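Local coordinates for protein signal peptidase I (Enterococcus faecalis, PDB 4ME8) that probably acts as a serine-type endopeptidase that cleaves hydrophobic N-terminal signal or leader sequences from secreted proteins, at residues A[47-52]-A[61-66]; A[33-38]-A[110-115]. One frame throughout, in Å; residues are numbered along the deposited sequence.

Contact 1 of 2, residues A[47-52]-A[61-66]; sequences RLIGLP and DTLYIN
A classic beta bulge, where Ile-49 and Gly-50 both face Phe-111, lies at the end of strand 43-50 and packs against Leu-63 and Ile-65 of strand 62-65. It illustrates how two antiparallel sheets of a largely beta protein can meet through a few aliphatic groups: no hydrogen bond joins the two segments, whose strand axes approach to 8.5 Å at an angle of 58°. The main apolar touch is made by the branch methyl of Ile-49, its CG2 lying 4.0 Å from Leu-63 CD1. Leu-63 CD2 is almost as near, so the forked end of the leucine presents both its methyls to this one group, and the two side chains meet at a slant. Leu-63 reaches there because its CG stands anti to the backbone N (chi1 172°).

Ile-65 works differently, spending its far methyl on the backbone of the bulge. Its CD1 sits 3.4 Å from Ile-49 O and 4.4 Å from Gly-50 CA, and is likewise 4.4 Å from Ile-49 CG2. In Ile-49 that CG2 lies beside the carbonyl carbon (chi1 -67°), on the side of the peptide that Ile-65 covers, and it meets Leu-63 as well as Ile-65. The covered oxygen, Ile-49 O, does not lack a polar partner, since it accepts a hydrogen bond from Arg-29 NH1.

All four touching residues are buried. On the larger sheet, backbone bonds from Ile-49 and Gly-50 to Phe-111 join the bulge to strand 109-113, and the Ile-49 side chain also meets Leu-113. On the smaller sheet, strand 62-65 runs between strands 56-59 and 68-70, with Leu-63 against Tyr-58 and Ile-65 packed on both Val-56 and Leu-70.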
loop_
_atom_site.group_PDB
_atom_site.type_symbol
_atom_site.label_atom_id
_atom_site.label_comp_id
_atom_site.label_asym_id
_atom_site.label_seq_id
_atom_site.Cartn_x
_atom_site.Cartn_y
_atom_site.Cartn_z
ATOM N N ARG A 47 -1.098 1.003 -5.758
ATOM C CA ARG A 47 -0.354 2.192 -5.383
ATOM C C ARG A 47 0.806 1.872 -4.430
ATOM O O ARG A 47 0.655 1.136 -3.451
ATOM C CB ARG A 47 -1.283 3.233 -4.751
ATOM C CG ARG A 47 -0.750 4.648 -4.881
ATOM C CD ARG A 47 -1.720 5.691 -4.351
ATOM N NE ARG A 47 -2.857 5.899 -5.250
ATOM C CZ ARG A 47 -2.876 6.761 -6.271
ATOM N NH1 ARG A 47 -1.810 7.506 -6.554
ATOM N NH2 ARG A 47 -3.968 6.872 -7.023
ATOM N N LEU A 48 1.971 2.425 -4.754
ATOM C CA LEU A 48 3.152 2.280 -3.926
ATOM C C LEU A 48 2.967 3.144 -2.680
ATOM O O LEU A 48 2.737 4.350 -2.782
ATOM C CB LEU A 48 4.401 2.703 -4.710
ATOM C CG LEU A 48 5.742 2.590 -3.977
ATOM C CD1 LEU A 48 5.851 1.246 -3.264
ATOM C CD2 LEU A 48 6.882 2.769 -4.962
ATOM N N ILE A 49 3.033 2.509 -1.512
ATOM C CA ILE A 49 2.776 3.182 -0.233
ATOM C C ILE A 49 4.026 3.144 0.654
ATOM O O ILE A 49 4.455 4.176 1.186
ATOM C CB ILE A 49 1.553 2.551 0.468
ATOM C CG1 ILE A 49 0.274 2.853 -0.335
ATOM C CG2 ILE A 49 1.414 3.040 1.899
ATOM C CD1 ILE A 49 -0.139 4.317 -0.389
ATOM N N GLY A 50 4.623 1.967 0.781
ATOM C CA GLY A 50 5.824 1.800 1.586
ATOM C C GLY A 50 7.020 1.323 0.788
ATOM O O GLY A 50 6.907 0.413 -0.032
ATOM N N LEU A 51 8.168 1.931 1.078
ATOM C CA LEU A 51 9.440 1.683 0.395
ATOM C C LEU A 51 10.403 1.046 1.404
ATOM O O LEU A 51 10.170 1.156 2.604
ATOM C CB LEU A 51 10.016 3.020 -0.087
ATOM C CG LEU A 51 9.221 3.783 -1.168
ATOM C CD1 LEU A 51 9.335 5.288 -0.990
ATOM C CD2 LEU A 51 9.717 3.412 -2.552
ATOM N N PRO A 52 11.487 0.393 0.926
ATOM C CA PRO A 52 12.454 -0.301 1.796
ATOM C C PRO A 52 12.923 0.505 3.017
ATOM O O PRO A 52 13.327 1.669 2.893
ATOM C CB PRO A 52 13.645 -0.555 0.869
ATOM C CG PRO A 52 13.058 -0.626 -0.505
ATOM C CD PRO A 52 11.832 0.249 -0.505
ATOM N N ASP A 61 -7.574 6.175 10.138
ATOM C CA ASP A 61 -7.710 6.407 8.703
ATOM C C ASP A 61 -6.631 7.326 8.107
ATOM O O ASP A 61 -6.784 7.812 6.979
ATOM C CB ASP A 61 -9.109 6.945 8.374
ATOM C CG ASP A 61 -9.699 6.310 7.136
ATOM O OD1 ASP A 61 -9.303 5.176 6.808
ATOM O OD2 ASP A 61 -10.578 6.929 6.502
ATOM N N THR A 62 -5.539 7.532 8.847
ATOM C CA THR A 62 -4.441 8.381 8.402
ATOM C C THR A 62 -3.193 7.529 8.192
ATOM O O THR A 62 -2.879 6.669 9.015
ATOM C CB THR A 62 -4.142 9.491 9.430
ATOM O OG1 THR A 62 -5.339 10.236 9.704
ATOM C CG2 THR A 62 -3.063 10.434 8.915
ATOM N N LEU A 63 -2.502 7.775 7.078
ATOM C CA LEU A 63 -1.253 7.085 6.742
ATOM C C LEU A 63 -0.042 7.677 7.474
ATOM O O LEU A 63 0.223 8.873 7.383
ATOM C CB LEU A 63 -0.994 7.177 5.236
ATOM C CG LEU A 63 0.358 6.684 4.716
ATOM C CD1 LEU A 63 0.610 5.224 5.093
ATOM C CD2 LEU A 63 0.435 6.883 3.208
ATOM N N TYR A 64 0.691 6.808 8.167
ATOM C CA TYR A 64 1.939 7.148 8.827
ATOM C C TYR A 64 3.088 6.322 8.224
ATOM O O TYR A 64 3.045 5.098 8.236
ATOM C CB TYR A 64 1.821 6.867 10.332
ATOM C CG TYR A 64 0.874 7.799 11.067
ATOM C CD1 TYR A 64 -0.494 7.555 11.090
ATOM C CD2 TYR A 64 1.349 8.921 11.740
ATOM C CE1 TYR A 64 -1.364 8.401 11.755
ATOM C CE2 TYR A 64 0.488 9.772 12.413
ATOM C CZ TYR A 64 -0.869 9.504 12.416
ATOM O OH TYR A 64 -1.725 10.340 13.073
ATOM N N ILE A 65 4.093 7.006 7.679
ATOM C CA ILE A 65 5.323 6.382 7.203
ATOM C C ILE A 65 6.459 6.888 8.075
ATOM O O ILE A 65 6.724 8.092 8.109
ATOM C CB ILE A 65 5.624 6.761 5.743
ATOM C CG1 ILE A 65 4.499 6.303 4.807
ATOM C CG2 ILE A 65 6.952 6.169 5.286
ATOM C CD1 ILE A 65 4.491 4.830 4.492
ATOM N N ASN A 66 7.126 5.982 8.783
ATOM C CA ASN A 66 8.153 6.366 9.756
ATOM C C ASN A 66 7.587 7.393 10.726
ATOM O O ASN A 66 8.265 8.345 11.107
ATOM C CB ASN A 66 9.420 6.896 9.064
ATOM C CG ASN A 66 10.217 5.804 8.369
ATOM O OD1 ASN A 66 9.996 4.619 8.586
ATOM N ND2 ASN A 66 11.159 6.203 7.535
#

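Contact 2 of 2, residues A[33-38]-A[110-115]; sequences IAFPSP and YFVLGD. With EDO (1,2-ethanediol), chain B.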
loop_
_atom_site.group_PDB
_atom_site.type_symbol
_atom_site.label_atom_id
_atom_site.label_comp_id
_atom_site.label_asym_id
_atom_site.label_seq_id
_atom_site.Cartn_x
_atom_site.Cartn_y
_atom_site.Cartn_z
ATOM N N ILE A 33 1.793 1.209 -9.710
ATOM C CA ILE A 33 2.714 0.246 -10.295
ATOM C C ILE A 33 2.032 -1.061 -10.667
ATOM O O ILE A 33 1.158 -1.546 -9.944
ATOM C CB ILE A 33 3.911 -0.032 -9.361
ATOM C CG1 ILE A 33 3.454 -0.414 -7.950
ATOM C CG2 ILE A 33 4.806 1.199 -9.277
ATOM C CD1 ILE A 33 4.593 -0.897 -7.081
ATOM N N ALA A 34 2.444 -1.627 -11.797
ATOM C CA ALA A 34 1.919 -2.903 -12.257
ATOM C C ALA A 34 2.930 -4.020 -12.000
ATOM O O ALA A 34 4.132 -3.835 -12.206
ATOM C CB ALA A 34 1.573 -2.827 -13.727
ATOM N N PHE A 35 2.421 -5.172 -11.560
ATOM C CA PHE A 35 3.243 -6.313 -11.134
ATOM C C PHE A 35 2.393 -7.587 -11.037
ATOM O O PHE A 35 1.181 -7.501 -10.845
ATOM C CB PHE A 35 3.856 -6.031 -9.765
ATOM C CG PHE A 35 2.841 -5.678 -8.712
ATOM C CD1 PHE A 35 2.460 -4.364 -8.516
ATOM C CD2 PHE A 35 2.259 -6.665 -7.928
ATOM C CE1 PHE A 35 1.520 -4.039 -7.564
ATOM C CE2 PHE A 35 1.318 -6.344 -6.974
ATOM C CZ PHE A 35 0.948 -5.031 -6.790
ATOM N N PRO A 36 3.025 -8.772 -11.149
ATOM C CA PRO A 36 2.256 -9.991 -10.934
ATOM C C PRO A 36 1.883 -10.129 -9.462
ATOM O O PRO A 36 2.740 -9.946 -8.592
ATOM C CB PRO A 36 3.223 -11.110 -11.357
ATOM C CG PRO A 36 4.375 -10.441 -12.022
ATOM C CD PRO A 36 4.436 -9.070 -11.440
ATOM N N SER A 37 0.614 -10.431 -9.189
ATOM C CA SER A 37 0.143 -10.579 -7.808
ATOM C C SER A 37 0.933 -11.663 -7.076
ATOM O O SER A 37 1.124 -12.741 -7.613
ATOM C CB SER A 37 -1.346 -10.925 -7.747
ATOM O OG SER A 37 -1.716 -11.269 -6.410
ATOM N N PRO A 38 1.404 -11.364 -5.851
ATOM C CA PRO A 38 2.076 -12.363 -5.015
ATOM C C PRO A 38 1.197 -13.559 -4.686
ATOM O O PRO A 38 1.716 -14.631 -4.372
ATOM C CB PRO A 38 2.406 -11.591 -3.738
ATOM C CG PRO A 38 2.518 -10.177 -4.171
ATOM C CD PRO A 38 1.530 -10.006 -5.287
ATOM N N TYR A 110 8.376 -3.727 -1.746
ATOM C CA TYR A 110 7.402 -2.651 -1.612
ATOM C C TYR A 110 6.171 -3.106 -0.825
ATOM O O TYR A 110 5.802 -4.283 -0.845
ATOM C CB TYR A 110 6.909 -2.209 -3.001
ATOM C CG TYR A 110 7.913 -1.514 -3.918
ATOM C CD1 TYR A 110 8.831 -0.591 -3.425
ATOM C CD2 TYR A 110 7.889 -1.734 -5.293
ATOM C CE1 TYR A 110 9.711 0.069 -4.273
ATOM C CE2 TYR A 110 8.759 -1.077 -6.146
ATOM C CZ TYR A 110 9.674 -0.181 -5.633
ATOM O OH TYR A 110 10.547 0.476 -6.471
ATOM N N PHE A 111 5.539 -2.146 -0.153
ATOM C CA PHE A 111 4.220 -2.300 0.438
ATOM C C PHE A 111 3.274 -1.490 -0.425
ATOM O O PHE A 111 3.510 -0.298 -0.662
ATOM C CB PHE A 111 4.203 -1.756 1.871
ATOM C CG PHE A 111 2.922 -2.029 2.601
ATOM C CD1 PHE A 111 2.722 -3.237 3.241
ATOM C CD2 PHE A 111 1.909 -1.081 2.629
ATOM C CE1 PHE A 111 1.531 -3.497 3.908
ATOM C CE2 PHE A 111 0.717 -1.335 3.279
ATOM C CZ PHE A 111 0.524 -2.542 3.925
ATOM N N VAL A 112 2.228 -2.135 -0.931
ATOM C CA VAL A 112 1.287 -1.470 -1.847
ATOM C C VAL A 112 -0.153 -1.577 -1.336
ATOM O O VAL A 112 -0.475 -2.482 -0.585
ATOM C CB VAL A 112 1.388 -2.030 -3.280
ATOM C CG1 VAL A 112 2.825 -1.936 -3.798
ATOM C CG2 VAL A 112 0.868 -3.465 -3.361
ATOM N N LEU A 113 -0.994 -0.620 -1.713
ATOM C CA LEU A 113 -2.409 -0.630 -1.352
ATOM C C LEU A 113 -3.232 -0.183 -2.555
ATOM O O LEU A 113 -2.767 0.629 -3.348
ATOM C CB LEU A 113 -2.677 0.322 -0.192
ATOM C CG LEU A 113 -2.034 0.078 1.173
ATOM C CD1 LEU A 113 -2.379 1.229 2.095
ATOM C CD2 LEU A 113 -2.482 -1.231 1.805
ATOM N N GLY A 114 -4.451 -0.703 -2.681
ATOM C CA GLY A 114 -5.362 -0.263 -3.733
ATOM C C GLY A 114 -6.298 0.829 -3.250
ATOM O O GLY A 114 -6.739 0.799 -2.098
ATOM N N ASP A 115 -6.632 1.771 -4.133
ATOM C CA ASP A 115 -7.469 2.919 -3.761
ATOM C C ASP A 115 -8.882 2.506 -3.328
ATOM O O ASP A 115 -9.442 3.131 -2.423
ATOM C CB ASP A 115 -7.550 3.940 -4.894
ATOM C CG ASP A 115 -6.207 4.625 -5.188
ATOM O OD1 ASP A 115 -5.191 4.407 -4.473
ATOM O OD2 ASP A 115 -6.176 5.408 -6.161
HETATM C C1 EDO B . -4.803 1.259 -9.241
HETATM O O1 EDO B . -6.117 1.031 -9.776
HETATM C C2 EDO B . -4.895 1.972 -7.895
HETATM O O2 EDO B . -5.268 1.048 -6.869
#
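The end methyl of Ile-33 is a bump that enters the hollow between Tyr-110 and Val-112. Its CD1 lies 3.8 Å from Tyr-110 CD2 and 3.9 Å from Val-112 CG1. Tyr-110 and Val-112 are alternate residues on one strand and both direct their side chains at strand 32-36, so the notch between them is bounded by a ring and a branched methyl. Ile-33 reaches the notch because CG1 stands between the backbone N and the carbonyl carbon (chi1 52°) and the extended second torsion carries CD1 outward.

The fit also runs the other way: Val-112 enters the hollow between the end of Ile-33 and the Phe-35 ring, its two methyls spread so that CG1 lies against Ile-33 while CG2 meets the outer end of the ring, 3.8 Å from Phe-35 CZ. Phe-35 and Val-112 approach from opposite directions.

In sheet order the two strands are not neighbours; strand 43-50 lies between them and is antiparallel to each. In a flat sheet they would run parallel, yet their short axes differ by 106° and pass 10.1 Å apart, consistent with a strongly twisted and coiled sheet, whose inner side these residues would fill. Phe-35 and Val-112 both also touch Val-129 of the edge strand 129-130, and Phe-35 reaches Lys-46, predicted to be an active-site residue.

Past the strand, the chain at Asp-115 offers its backbone N to a 1,2-ethanediol molecule, probably from the crystallisation liquor. The hydrogen bond from Asp-115 N to EDO O2 is 3.1 Å long and nearly straight, at 163°, while Gly-114 CA also comes close to the same oxygen.

In the fold
Contact 1 is nested along the chain within the loop closed by contact 2, and their centres lie 13 Å apart. The joint is strand 43-50, which supplies segment 47-52 and is flanked by both strands of contact 2. Arg-47 NH2 forms a 2.8 Å salt bridge with Asp-115 OD2, Gly-50 O and Phe-111 N, 2.9 Å apart, make a probable hydrogen bond, and Leu-48 CD1 packs 3.5 Å from Tyr-110 CD1. Lys-46, the predicted active-site lysine, precedes segment 47-52 directly: its side chain is about 4 Å from that of Val-112 in contact 2 and about 8 Å from that of Ile-49 in contact 1.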